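Local coordinates for protein LysR family transcriptional regulator (Vibrio vulnificus, PDB 5FHK) that probably acts, through this regulatory domain, as part of AphB, a DNA-binding LysR-type activator of virulence genes, at residues P109-V123 against I169-Y181. Sequence-based numbering, arbitrary orientation.
Sequences PLLKWTLINSKGETV and ILPDWSANPRDIY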
loop_
_atom_site.group_PDB
_atom_site.type_symbol
_atom_site.label_atom_id
_atom_site.label_comp_id
_atom_site.label_asym_id
_atom_site.label_seq_id
_atom_site.Cartn_x
_atom_site.Cartn_y
_atom_site.Cartn_z
ATOM N N PRO A 109 5.286 3.421 -10.255
ATOM C CA PRO A 109 6.022 4.283 -11.189
ATOM C C PRO A 109 6.139 3.666 -12.585
ATOM O O PRO A 109 7.133 3.894 -13.278
ATOM C CB PRO A 109 7.402 4.380 -10.532
ATOM C CG PRO A 109 7.609 2.980 -9.967
ATOM C CD PRO A 109 6.197 2.489 -9.561
ATOM N N LEU A 110 5.143 2.859 -12.958
ATOM C CA LEU A 110 5.059 2.185 -14.245
ATOM C C LEU A 110 3.871 2.703 -15.049
ATOM O O LEU A 110 3.091 1.929 -15.618
ATOM C CB LEU A 110 4.965 0.672 -14.055
ATOM C CG LEU A 110 6.036 -0.015 -13.198
ATOM C CD1 LEU A 110 5.815 -1.531 -13.191
ATOM C CD2 LEU A 110 7.460 0.324 -13.700
ATOM N N LEU A 111 3.686 4.028 -15.060
ATOM C CA LEU A 111 2.742 4.633 -15.993
ATOM C C LEU A 111 3.274 4.618 -17.417
ATOM O O LEU A 111 2.486 4.707 -18.368
ATOM C CB LEU A 111 2.423 6.070 -15.585
ATOM C CG LEU A 111 1.489 6.286 -14.387
ATOM C CD1 LEU A 111 0.724 7.627 -14.528
ATOM C CD2 LEU A 111 0.535 5.114 -14.215
ATOM N N LYS A 112 4.589 4.512 -17.576
ATOM C CA LYS A 112 5.243 4.399 -18.874
ATOM C C LYS A 112 5.762 2.974 -19.009
ATOM O O LYS A 112 6.456 2.476 -18.114
ATOM C CB LYS A 112 6.381 5.416 -18.991
ATOM C CG LYS A 112 7.088 5.481 -20.355
ATOM C CD LYS A 112 8.199 6.527 -20.305
ATOM C CE LYS A 112 9.556 5.915 -20.610
ATOM N NZ LYS A 112 9.880 4.832 -19.613
ATOM N N TRP A 113 5.392 2.304 -20.091
ATOM C CA TRP A 113 5.789 0.916 -20.307
ATOM C C TRP A 113 6.875 0.914 -21.375
ATOM O O TRP A 113 6.592 1.154 -22.552
ATOM C CB TRP A 113 4.613 0.042 -20.745
ATOM C CG TRP A 113 3.526 -0.162 -19.758
ATOM C CD1 TRP A 113 3.404 0.403 -18.511
ATOM C CD2 TRP A 113 2.378 -0.997 -19.933
ATOM N NE1 TRP A 113 2.252 -0.030 -17.911
ATOM C CE2 TRP A 113 1.612 -0.904 -18.756
ATOM C CE3 TRP A 113 1.935 -1.835 -20.971
ATOM C CZ2 TRP A 113 0.420 -1.607 -18.586
ATOM C CZ3 TRP A 113 0.738 -2.531 -20.802
ATOM C CH2 TRP A 113 -0.010 -2.402 -19.623
ATOM N N THR A 114 8.107 0.641 -20.965
ATOM C CA THR A 114 9.250 0.535 -21.871
ATOM C C THR A 114 9.605 -0.937 -21.995
ATOM O O THR A 114 10.175 -1.523 -21.071
ATOM C CB THR A 114 10.425 1.344 -21.347
ATOM O OG1 THR A 114 9.969 2.667 -21.046
ATOM C CG2 THR A 114 11.549 1.384 -22.382
ATOM N N LEU A 115 9.277 -1.530 -23.140
ATOM C CA LEU A 115 9.316 -2.972 -23.321
ATOM C C LEU A 115 10.357 -3.362 -24.355
ATOM O O LEU A 115 10.338 -2.850 -25.480
ATOM C CB LEU A 115 7.942 -3.488 -23.747
ATOM C CG LEU A 115 6.891 -3.220 -22.669
ATOM C CD1 LEU A 115 5.566 -3.782 -23.105
ATOM C CD2 LEU A 115 7.309 -3.858 -21.334
ATOM N N ILE A 116 11.239 -4.285 -23.976
ATOM C CA ILE A 116 12.260 -4.837 -24.855
ATOM C C ILE A 116 11.903 -6.292 -25.136
ATOM O O ILE A 116 11.268 -6.964 -24.314
ATOM C CB ILE A 116 13.677 -4.730 -24.248
ATOM C CG1 ILE A 116 13.894 -5.824 -23.190
ATOM C CG2 ILE A 116 13.903 -3.357 -23.629
ATOM C CD1 ILE A 116 15.357 -6.234 -22.981
ATOM N N ASN A 117 12.279 -6.776 -26.310
ATOM C CA ASN A 117 12.076 -8.190 -26.609
ATOM C C ASN A 117 13.428 -8.890 -26.727
ATOM O O ASN A 117 14.488 -8.279 -26.534
ATOM C CB ASN A 117 11.215 -8.375 -27.864
ATOM C CG ASN A 117 11.928 -7.982 -29.145
ATOM O OD1 ASN A 117 13.054 -7.475 -29.126
ATOM N ND2 ASN A 117 11.258 -8.197 -30.277
ATOM N N SER A 118 13.370 -10.183 -27.061
ATOM C CA SER A 118 14.575 -11.008 -27.131
ATOM C C SER A 118 15.573 -10.466 -28.147
ATOM O O SER A 118 16.788 -10.511 -27.915
ATOM C CB SER A 118 14.200 -12.448 -27.485
ATOM O OG SER A 118 13.455 -12.479 -28.695
ATOM N N LYS A 119 15.080 -9.962 -29.281
ATOM C CA LYS A 119 15.937 -9.483 -30.362
ATOM C C LYS A 119 16.431 -8.053 -30.164
ATOM O O LYS A 119 17.290 -7.603 -30.934
ATOM C CB LYS A 119 15.201 -9.589 -31.702
ATOM C CG LYS A 119 14.876 -11.017 -32.106
ATOM C CD LYS A 119 13.384 -11.211 -32.372
ATOM C CE LYS A 119 13.027 -12.699 -32.487
ATOM N NZ LYS A 119 13.173 -13.419 -31.183
ATOM N N GLY A 120 15.923 -7.332 -29.162
ATOM C CA GLY A 120 16.393 -5.995 -28.860
ATOM C C GLY A 120 15.495 -4.853 -29.294
ATOM O O GLY A 120 15.864 -3.692 -29.085
ATOM N N GLU A 121 14.342 -5.133 -29.896
ATOM C CA GLU A 121 13.418 -4.064 -30.256
ATOM C C GLU A 121 12.786 -3.463 -29.006
ATOM O O GLU A 121 12.490 -4.172 -28.040
ATOM C CB GLU A 121 12.325 -4.586 -31.193
ATOM C CG GLU A 121 11.393 -3.493 -31.728
ATOM C CD GLU A 121 10.150 -4.029 -32.445
ATOM O OE1 GLU A 121 10.025 -5.272 -32.589
ATOM O OE2 GLU A 121 9.304 -3.196 -32.868
ATOM N N THR A 122 12.567 -2.149 -29.030
ATOM C CA THR A 122 12.043 -1.405 -27.888
ATOM C C THR A 122 10.749 -0.711 -28.288
ATOM O O THR A 122 10.724 0.056 -29.256
ATOM C CB THR A 122 13.062 -0.380 -27.385
ATOM O OG1 THR A 122 14.045 -1.040 -26.579
ATOM C CG2 THR A 122 12.387 0.734 -26.576
ATOM N N VAL A 123 9.690 -0.962 -27.529
ATOM C CA VAL A 123 8.399 -0.326 -27.735
ATOM C C VAL A 123 8.025 0.417 -26.457
ATOM O O VAL A 123 8.148 -0.136 -25.358
ATOM C CB VAL A 123 7.333 -1.369 -28.120
ATOM C CG1 VAL A 123 5.930 -0.824 -27.882
ATOM C CG2 VAL A 123 7.515 -1.790 -29.580
ATOM N N ILE A 169 1.484 -12.343 -20.451
ATOM C CA ILE A 169 1.166 -12.113 -21.846
ATOM C C ILE A 169 2.370 -11.442 -22.490
ATOM O O ILE A 169 3.116 -10.714 -21.832
ATOM C CB ILE A 169 -0.130 -11.290 -22.012
ATOM C CG1 ILE A 169 0.049 -9.891 -21.475
ATOM C CG2 ILE A 169 -1.269 -11.946 -21.261
ATOM C CD1 ILE A 169 -0.427 -8.861 -22.435
ATOM N N LEU A 170 2.602 -11.759 -23.770
ATOM C CA LEU A 170 3.745 -11.275 -24.546
ATOM C C LEU A 170 5.029 -11.743 -23.871
ATOM O O LEU A 170 5.871 -10.926 -23.476
ATOM C CB LEU A 170 3.717 -9.747 -24.682
ATOM C CG LEU A 170 2.744 -9.117 -25.676
ATOM C CD1 LEU A 170 2.596 -7.616 -25.404
ATOM C CD2 LEU A 170 3.226 -9.356 -27.118
ATOM N N PRO A 171 5.211 -13.054 -23.701
ATOM C CA PRO A 171 6.300 -13.522 -22.830
ATOM C C PRO A 171 7.687 -13.255 -23.396
ATOM O O PRO A 171 8.671 -13.321 -22.644
ATOM C CB PRO A 171 6.026 -15.028 -22.690
ATOM C CG PRO A 171 4.890 -15.351 -23.613
ATOM C CD PRO A 171 4.611 -14.154 -24.471
ATOM N N ASP A 172 7.793 -12.942 -24.684
ATOM C CA ASP A 172 9.060 -12.513 -25.264
ATOM C C ASP A 172 9.392 -11.056 -24.944
ATOM O O ASP A 172 10.471 -10.590 -25.316
ATOM C CB ASP A 172 9.037 -12.726 -26.785
ATOM C CG ASP A 172 10.432 -12.700 -27.415
ATOM O OD1 ASP A 172 11.153 -13.730 -27.365
ATOM O OD2 ASP A 172 10.799 -11.640 -27.978
ATOM N N TRP A 173 8.508 -10.335 -24.260
ATOM C CA TRP A 173 8.713 -8.937 -23.924
ATOM C C TRP A 173 8.865 -8.753 -22.417
ATOM O O TRP A 173 8.267 -9.484 -21.617
ATOM C CB TRP A 173 7.546 -8.078 -24.418
ATOM C CG TRP A 173 7.455 -8.015 -25.898
ATOM C CD1 TRP A 173 6.827 -8.901 -26.712
ATOM C CD2 TRP A 173 8.015 -7.007 -26.747
ATOM N NE1 TRP A 173 6.958 -8.510 -28.025
ATOM C CE2 TRP A 173 7.687 -7.352 -28.075
ATOM C CE3 TRP A 173 8.755 -5.845 -26.514
ATOM C CZ2 TRP A 173 8.074 -6.575 -29.169
ATOM C CZ3 TRP A 173 9.146 -5.080 -27.602
ATOM C CH2 TRP A 173 8.808 -5.453 -28.914
ATOM N N SER A 174 9.640 -7.737 -22.040
ATOM C CA SER A 174 9.858 -7.440 -20.633
ATOM C C SER A 174 10.502 -6.078 -20.518
ATOM O O SER A 174 11.198 -5.628 -21.435
ATOM C CB SER A 174 10.755 -8.479 -19.970
ATOM O OG SER A 174 12.121 -8.108 -20.114
ATOM N N ALA A 175 10.262 -5.432 -19.381
ATOM C CA ALA A 175 11.012 -4.244 -19.019
ATOM C C ALA A 175 12.420 -4.638 -18.585
ATOM O O ALA A 175 12.702 -5.802 -18.269
ATOM C CB ALA A 175 10.312 -3.489 -17.895
ATOM N N ASN A 176 13.320 -3.660 -18.580
ATOM C CA ASN A 176 14.640 -4.018 -18.094
ATOM C C ASN A 176 14.633 -4.066 -16.568
ATOM O O ASN A 176 13.894 -3.321 -15.918
ATOM C CB ASN A 176 15.686 -3.025 -18.591
ATOM C CG ASN A 176 16.227 -3.389 -19.973
ATOM O OD1 ASN A 176 16.512 -4.561 -20.254
ATOM N ND2 ASN A 176 16.361 -2.388 -20.843
ATOM N N PRO A 177 15.425 -4.954 -15.976
ATOM C CA PRO A 177 15.413 -5.086 -14.516
ATOM C C PRO A 177 15.902 -3.814 -13.854
ATOM O O PRO A 177 16.763 -3.104 -14.374
ATOM C CB PRO A 177 16.376 -6.252 -14.246
ATOM C CG PRO A 177 16.506 -6.955 -15.555
ATOM C CD PRO A 177 16.378 -5.884 -16.600
ATOM N N ARG A 178 15.333 -3.530 -12.699
ATOM C CA ARG A 178 15.830 -2.481 -11.833
ATOM C C ARG A 178 16.334 -3.127 -10.550
ATOM O O ARG A 178 15.733 -4.081 -10.041
ATOM C CB ARG A 178 14.742 -1.422 -11.564
ATOM C CG ARG A 178 13.325 -1.954 -11.548
ATOM C CD ARG A 178 12.212 -0.886 -11.765
ATOM N NE ARG A 178 10.905 -1.536 -11.618
ATOM C CZ ARG A 178 9.960 -1.195 -10.735
ATOM N NH1 ARG A 178 10.104 -0.142 -9.928
ATOM N NH2 ARG A 178 8.837 -1.893 -10.683
ATOM N N ASP A 179 17.462 -2.640 -10.050
ATOM C CA ASP A 179 18.053 -3.221 -8.856
ATOM C C ASP A 179 17.585 -2.483 -7.614
ATOM O O ASP A 179 17.117 -1.343 -7.667
ATOM C CB ASP A 179 19.572 -3.193 -8.948
ATOM C CG ASP A 179 20.093 -4.111 -10.026
ATOM O OD1 ASP A 179 19.351 -5.044 -10.410
ATOM O OD2 ASP A 179 21.239 -3.904 -10.480
ATOM N N ILE A 180 17.693 -3.160 -6.481
ATOM C CA ILE A 180 17.400 -2.554 -5.200
ATOM C C ILE A 180 18.710 -2.452 -4.437
ATOM O O ILE A 180 19.465 -3.425 -4.337
ATOM C CB ILE A 180 16.338 -3.346 -4.423
ATOM C CG1 ILE A 180 14.986 -3.297 -5.164
ATOM C CG2 ILE A 180 16.157 -2.744 -3.060
ATOM C CD1 ILE A 180 14.835 -4.350 -6.225
ATOM N N TYR A 181 18.992 -1.273 -3.924
ATOM C CA TYR A 181 20.236 -1.052 -3.221
ATOM C C TYR A 181 19.938 -0.734 -1.774
ATOM O O TYR A 181 18.830 -0.314 -1.421
ATOM C CB TYR A 181 21.040 0.087 -3.840
ATOM C CG TYR A 181 21.584 -0.227 -5.205
ATOM C CD1 TYR A 181 20.783 -0.108 -6.325
ATOM C CD2 TYR A 181 22.904 -0.640 -5.374
ATOM C CE1 TYR A 181 21.268 -0.393 -7.565
ATOM C CE2 TYR A 181 23.402 -0.929 -6.628
ATOM C CZ TYR A 181 22.579 -0.801 -7.718
ATOM O OH TYR A 181 23.042 -1.081 -8.987
#
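Ile116 and Ser174 form an antiparallel hydrogen-bonded pair, Ile116 N to Ser174 O and Ser174 N to Ile116 O both 2.9 Å, which lays the short, weakly bonded strand 173-174 along strand 113-117. On one face of this sheet the Trp173 indole packs against hairpin 113-123: Asn117 CB sits 3.5 Å from the centroid of its six-membered ring, almost on the ring normal, a CH-pi contact. Leu115 O meets the same ring at its edge. Asn117 OD1 accepts the Glu121 N-H at 2.8 Å, across the type I turn 117-120. At that turn, Asp172 OD2 accepts twice from Ser118, from N at 3.1 Å, above the carboxylate plane, and from OG on its syn lone pair; Asp172 CG, anti to the backbone N (chi1 -163°), carries the carboxylate there. On the face of Ile116 and Ser174, Ile116 CD1 makes a van der Waals contact with Asn176 OD1 at 3.4 Å. Leu110 CD2 rests over a face of the Arg178 guanidinium, which is salt-bridged to Asp78. The contact completes a three-stranded antiparallel sheet in the LysR substrate-binding domain; Leu115 packs on Leu80 of strand 68-82, and the chain runs on into strand 178-185 of the large mixed sheet.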